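Non-sulfated chondroitin lyase E66 (Autographa californica nucleopolyhedrovirus, PDB 3VSN) cleaves non-sulfated chondroitin as a polysaccharide lyase of the viral envelope and is essential for oral infectivity, perhaps by digesting the chondroitin sulfate barrier of the host midgut. Local coordinates at residues A[349-360]-A[396-404]; A[384-394]-A[467-478]. One frame throughout, in Å; residues are numbered along the deposited sequence. Where two conformers were deposited one is given.

Contact 1: A[349-360]-A[396-404]; sequences YESDPTNNIQAP and GIMRIPSGT
With chi1 at 59°, Asn356 tucks CG between its backbone N and carbonyl carbon, which carries the amide to Arg399; there OD1 takes a hydrogen bond from NH1 at 2.9 Å. Arg399 reaches it extended from CG to NE. The bond uses a lone pair of OD1 and runs close to the guanidinium plane but is bent at the hydrogen (139°); amide and guanidinium stand 88° apart. Ile357 lies alongside the arginine and lays CG2 over one guanidinium face, 3.4 Å from NH1. Next along the backbone, Ile400 N donates to Asn356 O at 2.8 Å. The loop 396-404 thus runs along the turn that follows strand 349-351, which carries Glu350, a residue important for catalysis; Glu350 and Asp352 form salt bridges with the transition-state stabiliser Arg300. Ser351 OG donates to Ile400 O in the carbonyl plane (3.0 Å), and the same oxygen meets the edge of the Tyr349 ring. Ile400 CD1 packs on Ala359 CB at 3.6 Å, and Ala359 CB also sits over one face of the Tyr349 ring, toward its rim. A water donates to Asn356 O and Met398 O and accepts from Ala359 N; another links Asn356 ND2, Asp352 O and Ser402 N.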
loop_
_atom_site.group_PDB
_atom_site.type_symbol
_atom_site.label_atom_id
_atom_site.label_comp_id
_atom_site.label_asym_id
_atom_site.label_seq_id
_atom_site.Cartn_x
_atom_site.Cartn_y
_atom_site.Cartn_z
ATOM N N TYR A 349 8.174 0.185 -12.233
ATOM C CA TYR A 349 9.053 -0.591 -11.365
ATOM C C TYR A 349 10.221 0.236 -10.838
ATOM O O TYR A 349 10.665 1.185 -11.488
ATOM C CB TYR A 349 9.571 -1.836 -12.101
ATOM C CG TYR A 349 10.384 -2.772 -11.233
ATOM C CD1 TYR A 349 9.865 -3.276 -10.042
ATOM C CD2 TYR A 349 11.672 -3.157 -11.605
ATOM C CE1 TYR A 349 10.608 -4.130 -9.242
ATOM C CE2 TYR A 349 12.418 -4.021 -10.815
ATOM C CZ TYR A 349 11.881 -4.504 -9.640
ATOM O OH TYR A 349 12.615 -5.355 -8.846
ATOM N N GLU A 350 10.697 -0.130 -9.650
ATOM C CA GLU A 350 11.921 0.425 -9.088
ATOM C C GLU A 350 12.735 -0.717 -8.490
ATOM O O GLU A 350 12.210 -1.517 -7.716
ATOM C CB GLU A 350 11.610 1.477 -8.017
ATOM C CG GLU A 350 12.820 2.300 -7.591
ATOM C CD GLU A 350 12.568 3.128 -6.344
ATOM O OE1 GLU A 350 11.972 2.601 -5.384
ATOM O OE2 GLU A 350 12.976 4.306 -6.317
ATOM N N SER A 351 14.007 -0.792 -8.869
ATOM C CA SER A 351 14.919 -1.806 -8.345
ATOM C C SER A 351 16.055 -1.180 -7.536
ATOM O O SER A 351 16.254 0.035 -7.560
ATOM C CB SER A 351 15.495 -2.647 -9.487
ATOM O OG SER A 351 16.167 -1.831 -10.434
ATOM N N ASP A 352 16.790 -2.025 -6.815
ATOM C CA ASP A 352 17.979 -1.604 -6.074
ATOM C C ASP A 352 19.042 -2.714 -6.167
ATOM O O ASP A 352 18.782 -3.747 -6.787
ATOM C CB ASP A 352 17.614 -1.231 -4.622
ATOM C CG ASP A 352 17.017 -2.391 -3.833
ATOM O OD1 ASP A 352 17.663 -3.456 -3.738
ATOM O OD2 ASP A 352 15.908 -2.227 -3.278
ATOM N N PRO A 353 20.241 -2.511 -5.571
ATOM C CA PRO A 353 21.289 -3.539 -5.688
ATOM C C PRO A 353 20.880 -4.948 -5.245
ATOM O O PRO A 353 21.413 -5.930 -5.772
ATOM C CB PRO A 353 22.405 -2.998 -4.788
ATOM C CG PRO A 353 22.234 -1.520 -4.857
ATOM C CD PRO A 353 20.742 -1.312 -4.868
ATOM N N THR A 354 19.948 -5.041 -4.295
ATOM C CA THR A 354 19.468 -6.328 -3.778
ATOM C C THR A 354 18.195 -6.817 -4.487
ATOM O O THR A 354 18.115 -7.978 -4.892
ATOM C CB THR A 354 19.198 -6.263 -2.257
ATOM O OG1 THR A 354 20.341 -5.722 -1.585
ATOM C CG2 THR A 354 18.898 -7.651 -1.692
ATOM N N ASN A 355 17.210 -5.929 -4.621
ATOM C CA ASN A 355 15.889 -6.287 -5.141
ATOM C C ASN A 355 15.750 -5.930 -6.613
ATOM O O ASN A 355 15.767 -4.754 -6.969
ATOM C CB ASN A 355 14.792 -5.567 -4.345
ATOM C CG ASN A 355 14.895 -5.801 -2.849
ATOM O OD1 ASN A 355 15.078 -4.859 -2.073
ATOM N ND2 ASN A 355 14.778 -7.053 -2.439
ATOM N N ASN A 356 15.616 -6.938 -7.470
ATOM C CA ASN A 356 15.453 -6.680 -8.902
ATOM C C ASN A 356 14.548 -7.666 -9.645
ATOM O O ASN A 356 14.516 -7.670 -10.879
ATOM C CB ASN A 356 16.816 -6.536 -9.603
ATOM C CG ASN A 356 17.692 -7.767 -9.458
ATOM O OD1 ASN A 356 17.203 -8.898 -9.415
ATOM N ND2 ASN A 356 19.001 -7.550 -9.395
ATOM N N ILE A 357 13.804 -8.479 -8.896
ATOM C CA ILE A 357 12.920 -9.489 -9.498
ATOM C C ILE A 357 11.423 -9.207 -9.288
ATOM O O ILE A 357 10.579 -10.040 -9.620
ATOM C CB ILE A 357 13.258 -10.929 -9.021
ATOM C CG1 ILE A 357 13.086 -11.078 -7.500
ATOM C CG2 ILE A 357 14.664 -11.326 -9.456
ATOM C CD1 ILE A 357 13.143 -12.516 -7.020
ATOM N N GLN A 358 11.100 -8.027 -8.765
ATOM C CA GLN A 358 9.737 -7.730 -8.321
ATOM C C GLN A 358 8.825 -7.066 -9.370
ATOM O O GLN A 358 7.652 -6.801 -9.086
ATOM C CB GLN A 358 9.769 -6.903 -7.024
ATOM C CG GLN A 358 10.185 -7.687 -5.780
ATOM C CD GLN A 358 11.690 -7.918 -5.660
ATOM O OE1 GLN A 358 12.486 -7.417 -6.460
ATOM N NE2 GLN A 358 12.086 -8.677 -4.643
ATOM N N ALA A 359 9.349 -6.805 -10.568
ATOM C CA ALA A 359 8.567 -6.114 -11.607
ATOM C C ALA A 359 7.300 -6.851 -12.057
ATOM O O ALA A 359 6.257 -6.214 -12.215
ATOM C CB ALA A 359 9.431 -5.742 -12.804
ATOM N N PRO A 360 7.378 -8.183 -12.279
ATOM C CA PRO A 360 6.140 -8.882 -12.639
ATOM C C PRO A 360 5.020 -8.734 -11.603
ATOM O O PRO A 360 3.867 -8.513 -11.985
ATOM C CB PRO A 360 6.590 -10.338 -12.775
ATOM C CG PRO A 360 8.010 -10.216 -13.233
ATOM C CD PRO A 360 8.550 -9.071 -12.415
ATOM N N GLY A 396 10.407 -18.675 -13.983
ATOM C CA GLY A 396 9.657 -17.437 -13.769
ATOM C C GLY A 396 10.430 -16.234 -13.263
ATOM O O GLY A 396 9.827 -15.229 -12.896
ATOM N N ILE A 397 11.759 -16.323 -13.241
ATOM C CA ILE A 397 12.587 -15.222 -12.738
ATOM C C ILE A 397 12.810 -14.162 -13.817
ATOM O O ILE A 397 13.356 -14.448 -14.878
ATOM C CB ILE A 397 13.928 -15.729 -12.148
ATOM C CG1 ILE A 397 13.666 -16.562 -10.885
ATOM C CG2 ILE A 397 14.862 -14.561 -11.834
ATOM C CD1 ILE A 397 14.792 -17.506 -10.501
ATOM N N MET A 398 12.367 -12.942 -13.536
ATOM C CA MET A 398 12.550 -11.818 -14.443
ATOM C C MET A 398 13.276 -10.704 -13.699
ATOM O O MET A 398 12.729 -10.125 -12.760
ATOM C CB MET A 398 11.193 -11.337 -14.983
ATOM C CG MET A 398 11.238 -10.053 -15.808
ATOM S SD MET A 398 12.272 -10.118 -17.291
ATOM C CE MET A 398 11.303 -11.179 -18.365
ATOM N N ARG A 399 14.508 -10.422 -14.118
ATOM C CA ARG A 399 15.369 -9.454 -13.433
ATOM C C ARG A 399 15.462 -8.143 -14.191
ATOM O O ARG A 399 15.660 -8.141 -15.406
ATOM C CB ARG A 399 16.784 -10.011 -13.259
ATOM C CG ARG A 399 16.870 -11.288 -12.447
ATOM C CD ARG A 399 18.298 -11.570 -12.003
ATOM N NE ARG A 399 18.353 -12.783 -11.189
ATOM C CZ ARG A 399 18.221 -12.811 -9.866
ATOM N NH1 ARG A 399 18.045 -11.686 -9.181
ATOM N NH2 ARG A 399 18.276 -13.971 -9.223
ATOM N N ILE A 400 15.316 -7.032 -13.472
ATOM C CA ILE A 400 15.575 -5.699 -14.029
ATOM C C ILE A 400 16.544 -4.969 -13.092
ATOM O O ILE A 400 16.118 -4.190 -12.234
ATOM C CB ILE A 400 14.280 -4.870 -14.241
ATOM C CG1 ILE A 400 13.237 -5.663 -15.040
ATOM C CG2 ILE A 400 14.597 -3.546 -14.934
ATOM C CD1 ILE A 400 11.929 -4.926 -15.242
ATOM N N PRO A 401 17.859 -5.228 -13.252
ATOM C CA PRO A 401 18.869 -4.711 -12.324
ATOM C C PRO A 401 18.930 -3.192 -12.296
ATOM O O PRO A 401 18.659 -2.539 -13.305
ATOM C CB PRO A 401 20.189 -5.269 -12.881
ATOM C CG PRO A 401 19.795 -6.400 -13.773
ATOM C CD PRO A 401 18.476 -5.986 -14.356
ATOM N N SER A 402 19.271 -2.646 -11.135
ATOM C CA SER A 402 19.521 -1.221 -10.998
ATOM C C SER A 402 20.811 -0.874 -11.740
ATOM O O SER A 402 21.832 -1.538 -11.562
ATOM C CB SER A 402 19.629 -0.843 -9.520
ATOM O OG SER A 402 19.964 0.524 -9.366
ATOM N N GLY A 403 20.748 0.151 -12.584
ATOM C CA GLY A 403 21.910 0.598 -13.356
ATOM C C GLY A 403 22.754 1.605 -12.598
ATOM O O GLY A 403 23.760 2.093 -13.114
ATOM N N THR A 404 22.327 1.915 -11.374
ATOM C CA THR A 404 23.057 2.805 -10.471
ATOM C C THR A 404 23.554 2.001 -9.267
ATOM O O THR A 404 23.278 0.800 -9.154
ATOM C CB THR A 404 22.173 3.977 -9.979
ATOM O OG1 THR A 404 21.113 3.474 -9.149
ATOM C CG2 THR A 404 21.576 4.753 -11.156
HETATM O O HOH W 1 19.870 -4.684 -9.103
HETATM O O HOH W 2 11.853 -7.583 -12.044
HETATM O O HOH W 3 10.510 -12.383 -11.312
#

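Contact 2: A[384-394]-A[467-478]; sequences SFESGIILQSL and LNNTNGRVIVLS
Strand 390-391 is an edge strand of a four-stranded antiparallel sheet, and here it pairs with strand 472-480. Leu391 and Arg473 form the hydrogen-bonded pair: Leu391 N donates to Arg473 O at 2.7 Å, and Arg473 N returns a bond to Leu391 O. Ile390 and Val474 make the adjoining non-hydrogen-bonded pair, their side chains alongside each other on one face. Past these pairs two more backbone bonds tie the type II turn 386-389 to Ile475: Ile475 N to Ile389 O at 2.9 Å and Gly388 N to Ile475 O at 2.8 Å. Ile475 points its side chain toward 384-394: CD1 sits against Leu391 CD1 (3.8 Å) and at the edge of the Phe385 ring, while CB comes 3.4 Å from Glu386 O. Within the same turn Ser387 OG, in one of its two conformers, tentatively donates to Val476 O. At the other end Leu394 CD2 lies over one face of the Arg473 guanidinium, 3.5 Å from NH1. The arginine chain bends at chi2 (-101°) and chi3 (-67°), folding NH1 back to donate to Asn471 O at the edge of the group. NE pairs with Glu537, whose carboxylate probably offsets the like charge of Arg527 NE close to NH2.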
loop_
_atom_site.group_PDB
_atom_site.type_symbol
_atom_site.label_atom_id
_atom_site.label_comp_id
_atom_site.label_asym_id
_atom_site.label_seq_id
_atom_site.Cartn_x
_atom_site.Cartn_y
_atom_site.Cartn_z
ATOM N N SER A 384 8.041 -14.045 -7.416
ATOM C CA SER A 384 7.886 -14.071 -8.868
ATOM C C SER A 384 6.518 -14.589 -9.303
ATOM O O SER A 384 6.195 -14.575 -10.490
ATOM C CB SER A 384 8.968 -14.953 -9.498
ATOM O OG SER A 384 10.248 -14.376 -9.338
ATOM N N PHE A 385 5.724 -15.052 -8.341
ATOM C CA PHE A 385 4.503 -15.788 -8.644
ATOM C C PHE A 385 3.290 -15.211 -7.925
ATOM O O PHE A 385 3.310 -15.000 -6.712
ATOM C CB PHE A 385 4.687 -17.269 -8.290
ATOM C CG PHE A 385 5.973 -17.858 -8.816
ATOM C CD1 PHE A 385 6.069 -18.276 -10.139
ATOM C CD2 PHE A 385 7.094 -17.964 -7.995
ATOM C CE1 PHE A 385 7.254 -18.799 -10.631
ATOM C CE2 PHE A 385 8.282 -18.494 -8.481
ATOM C CZ PHE A 385 8.360 -18.913 -9.799
ATOM N N GLU A 386 2.239 -14.958 -8.698
ATOM C CA GLU A 386 0.962 -14.489 -8.174
ATOM C C GLU A 386 -0.064 -14.579 -9.289
ATOM O O GLU A 386 0.294 -14.532 -10.471
ATOM C CB GLU A 386 1.074 -13.042 -7.663
ATOM C CG GLU A 386 -0.193 -12.494 -7.009
ATOM C CD GLU A 386 -0.700 -13.377 -5.887
ATOM O OE1 GLU A 386 -0.129 -13.307 -4.778
ATOM O OE2 GLU A 386 -1.664 -14.141 -6.111
ATOM N N SER A 387 -1.333 -14.730 -8.914
ATOM C CA SER A 387 -2.429 -14.700 -9.874
ATOM C C SER A 387 -2.267 -13.483 -10.775
ATOM O O SER A 387 -2.080 -12.360 -10.286
ATOM C CB SER A 387 -3.775 -14.638 -9.149
ATOM O OG SER A 387 -3.979 -15.786 -8.348
ATOM N N GLY A 388 -2.316 -13.709 -12.083
ATOM C CA GLY A 388 -2.204 -12.626 -13.057
ATOM C C GLY A 388 -0.838 -12.471 -13.706
ATOM O O GLY A 388 -0.737 -11.902 -14.786
ATOM N N ILE A 389 0.218 -12.952 -13.050
ATOM C CA ILE A 389 1.580 -12.801 -13.586
ATOM C C ILE A 389 1.792 -13.644 -14.851
ATOM O O ILE A 389 1.464 -14.834 -14.885
ATOM C CB ILE A 389 2.673 -13.097 -12.522
ATOM C CG1 ILE A 389 2.617 -12.043 -11.399
ATOM C CG2 ILE A 389 4.061 -13.129 -13.164
ATOM C CD1 ILE A 389 3.681 -12.181 -10.321
ATOM N N ILE A 390 2.308 -13.003 -15.897
ATOM C CA ILE A 390 2.669 -13.698 -17.128
ATOM C C ILE A 390 4.144 -14.086 -17.024
ATOM O O ILE A 390 5.008 -13.219 -16.847
ATOM C CB ILE A 390 2.435 -12.833 -18.389
ATOM C CG1 ILE A 390 0.970 -12.375 -18.481
ATOM C CG2 ILE A 390 2.824 -13.606 -19.651
ATOM C CD1 ILE A 390 0.723 -11.281 -19.499
ATOM N N LEU A 391 4.418 -15.385 -17.119
ATOM C CA LEU A 391 5.780 -15.914 -17.031
ATOM C C LEU A 391 6.349 -16.166 -18.419
ATOM O O LEU A 391 5.640 -16.652 -19.305
ATOM C CB LEU A 391 5.814 -17.217 -16.228
ATOM C CG LEU A 391 5.316 -17.215 -14.779
ATOM C CD1 LEU A 391 5.402 -18.619 -14.207
ATOM C CD2 LEU A 391 6.099 -16.230 -13.921
ATOM N N GLN A 392 7.630 -15.848 -18.590
ATOM C CA GLN A 392 8.299 -15.979 -19.886
ATOM C C GLN A 392 9.300 -17.130 -19.894
ATOM O O GLN A 392 9.892 -17.443 -20.927
ATOM C CB GLN A 392 9.000 -14.672 -20.263
ATOM C CG GLN A 392 8.058 -13.512 -20.538
ATOM C CD GLN A 392 8.791 -12.276 -21.028
ATOM O OE1 GLN A 392 9.624 -12.352 -21.934
ATOM N NE2 GLN A 392 8.477 -11.130 -20.436
ATOM N N SER A 393 9.480 -17.753 -18.735
ATOM C CA SER A 393 10.339 -18.926 -18.592
ATOM C C SER A 393 9.711 -19.881 -17.576
ATOM O O SER A 393 8.760 -19.515 -16.872
ATOM C CB SER A 393 11.742 -18.507 -18.144
ATOM O OG SER A 393 11.697 -17.856 -16.885
ATOM N N LEU A 394 10.239 -21.097 -17.496
ATOM C CA LEU A 394 9.725 -22.083 -16.548
ATOM C C LEU A 394 9.960 -21.693 -15.081
ATOM O O LEU A 394 9.057 -21.830 -14.250
ATOM C CB LEU A 394 10.271 -23.484 -16.861
ATOM C CG LEU A 394 9.817 -24.113 -18.187
ATOM C CD1 LEU A 394 10.517 -25.445 -18.412
ATOM C CD2 LEU A 394 8.303 -24.293 -18.243
ATOM N N LEU A 467 12.208 -16.257 -26.945
ATOM C CA LEU A 467 11.883 -17.164 -25.837
ATOM C C LEU A 467 12.568 -18.532 -25.874
ATOM O O LEU A 467 12.287 -19.379 -25.025
ATOM C CB LEU A 467 10.363 -17.330 -25.693
ATOM C CG LEU A 467 9.567 -16.067 -25.356
ATOM C CD1 LEU A 467 8.079 -16.380 -25.321
ATOM C CD2 LEU A 467 10.028 -15.444 -24.045
ATOM N N ASN A 468 13.467 -18.745 -26.838
ATOM C CA ASN A 468 14.190 -20.020 -26.950
ATOM C C ASN A 468 13.223 -21.216 -26.938
ATOM O O ASN A 468 13.387 -22.165 -26.164
ATOM C CB ASN A 468 15.244 -20.136 -25.833
ATOM C CG ASN A 468 16.189 -21.312 -26.027
ATOM O OD1 ASN A 468 16.453 -21.739 -27.149
ATOM N ND2 ASN A 468 16.700 -21.843 -24.924
ATOM N N ASN A 469 12.199 -21.129 -27.788
ATOM C CA ASN A 469 11.168 -22.166 -27.948
ATOM C C ASN A 469 10.493 -22.614 -26.647
ATOM O O ASN A 469 10.114 -23.775 -26.498
ATOM C CB ASN A 469 11.716 -23.369 -28.733
ATOM C CG ASN A 469 12.336 -22.967 -30.059
ATOM O OD1 ASN A 469 13.514 -23.229 -30.308
ATOM N ND2 ASN A 469 11.552 -22.310 -30.911
ATOM N N THR A 470 10.345 -21.677 -25.716
ATOM C CA THR A 470 9.670 -21.937 -24.451
ATOM C C THR A 470 8.329 -21.213 -24.443
ATOM O O THR A 470 8.271 -20.004 -24.681
ATOM C CB THR A 470 10.522 -21.456 -23.256
ATOM O OG1 THR A 470 11.849 -21.985 -23.371
ATOM C CG2 THR A 470 9.908 -21.905 -21.922
ATOM N N ASN A 471 7.256 -21.952 -24.176
ATOM C CA ASN A 471 5.932 -21.356 -24.053
ATOM C C ASN A 471 5.842 -20.468 -22.815
ATOM O O ASN A 471 6.405 -20.787 -21.765
ATOM C CB ASN A 471 4.851 -22.437 -23.970
ATOM C CG ASN A 471 4.718 -23.248 -25.248
ATOM O OD1 ASN A 471 4.519 -24.462 -25.200
ATOM N ND2 ASN A 471 4.816 -22.586 -26.389
ATOM N N GLY A 472 5.130 -19.354 -22.944
ATOM C CA GLY A 472 4.809 -18.525 -21.786
ATOM C C GLY A 472 3.648 -19.133 -21.020
ATOM O O GLY A 472 3.093 -20.159 -21.425
ATOM N N ARG A 473 3.279 -18.509 -19.907
ATOM C CA ARG A 473 2.118 -18.950 -19.135
ATOM C C ARG A 473 1.574 -17.823 -18.284
ATOM O O ARG A 473 2.319 -16.946 -17.840
ATOM C CB ARG A 473 2.447 -20.152 -18.244
ATOM C CG ARG A 473 3.800 -20.077 -17.552
ATOM C CD ARG A 473 4.818 -20.930 -18.285
ATOM N NE ARG A 473 4.468 -22.339 -18.170
ATOM C CZ ARG A 473 4.840 -23.292 -19.018
ATOM N NH1 ARG A 473 5.585 -23.008 -20.079
ATOM N NH2 ARG A 473 4.456 -24.540 -18.799
ATOM N N VAL A 474 0.264 -17.853 -18.070
ATOM C CA VAL A 474 -0.393 -16.876 -17.223
ATOM C C VAL A 474 -0.814 -17.599 -15.955
ATOM O O VAL A 474 -1.539 -18.597 -16.011
ATOM C CB VAL A 474 -1.615 -16.248 -17.919
ATOM C CG1 VAL A 474 -2.282 -15.223 -17.011
ATOM C CG2 VAL A 474 -1.198 -15.603 -19.237
ATOM N N ILE A 475 -0.347 -17.100 -14.817
ATOM C CA ILE A 475 -0.659 -17.719 -13.532
ATOM C C ILE A 475 -2.105 -17.416 -13.149
ATOM O O ILE A 475 -2.528 -16.256 -13.138
ATOM C CB ILE A 475 0.317 -17.257 -12.427
ATOM C CG1 ILE A 475 1.751 -17.648 -12.807
ATOM C CG2 ILE A 475 -0.067 -17.842 -11.069
ATOM C CD1 ILE A 475 2.816 -17.118 -11.868
ATOM N N VAL A 476 -2.856 -18.475 -12.854
ATOM C CA VAL A 476 -4.240 -18.351 -12.392
ATOM C C VAL A 476 -4.295 -18.427 -10.859
ATOM O O VAL A 476 -4.958 -17.613 -10.212
ATOM C CB VAL A 476 -5.143 -19.424 -13.052
ATOM C CG1 VAL A 476 -6.555 -19.384 -12.484
ATOM C CG2 VAL A 476 -5.177 -19.226 -14.564
ATOM N N LEU A 477 -3.600 -19.410 -10.290
ATOM C CA LEU A 477 -3.498 -19.578 -8.840
ATOM C C LEU A 477 -2.085 -19.991 -8.489
ATOM O O LEU A 477 -1.465 -20.773 -9.215
ATOM C CB LEU A 477 -4.458 -20.658 -8.327
ATOM C CG LEU A 477 -5.687 -20.354 -7.453
ATOM C CD1 LEU A 477 -6.092 -21.613 -6.695
ATOM C CD2 LEU A 477 -5.494 -19.194 -6.482
ATOM N N SER A 478 -1.584 -19.477 -7.370
ATOM C CA SER A 478 -0.244 -19.806 -6.896
ATOM C C SER A 478 -0.276 -20.095 -5.402
ATOM O O SER A 478 -1.094 -19.532 -4.674
ATOM C CB SER A 478 0.721 -18.655 -7.185
ATOM O OG SER A 478 0.253 -17.450 -6.604
HETATM O O HOH W 4 -2.763 -17.111 -6.318
HETATM O O HOH W 5 0.603 -16.055 -4.487
HETATM O O HOH W 6 12.090 -18.352 -22.278
#

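In the fold
Both contacts draw on the chain between residues 384 and 404, and their segments alternate along the sequence. Contact 2 is the buried one, a two-residue sheet pairing extended by a turn, with aliphatic packing and salt-bridged charges, away from the catalytic residues. Contact 1 is only partly buried: irregular loop meets turn there, waters link backbone atoms of the two segments, and one end adjoins the catalytic residues. Each contact has an arginine with an aliphatic group over its guanidinium, but Arg399 is exposed whereas Arg473 is buried and salt-bridged. The two join directly, with Pro360 CB packing on Ile389 CG2 at 3.8 Å and Met398 CE on Gln392 NE2; their centres are about 17 Å apart.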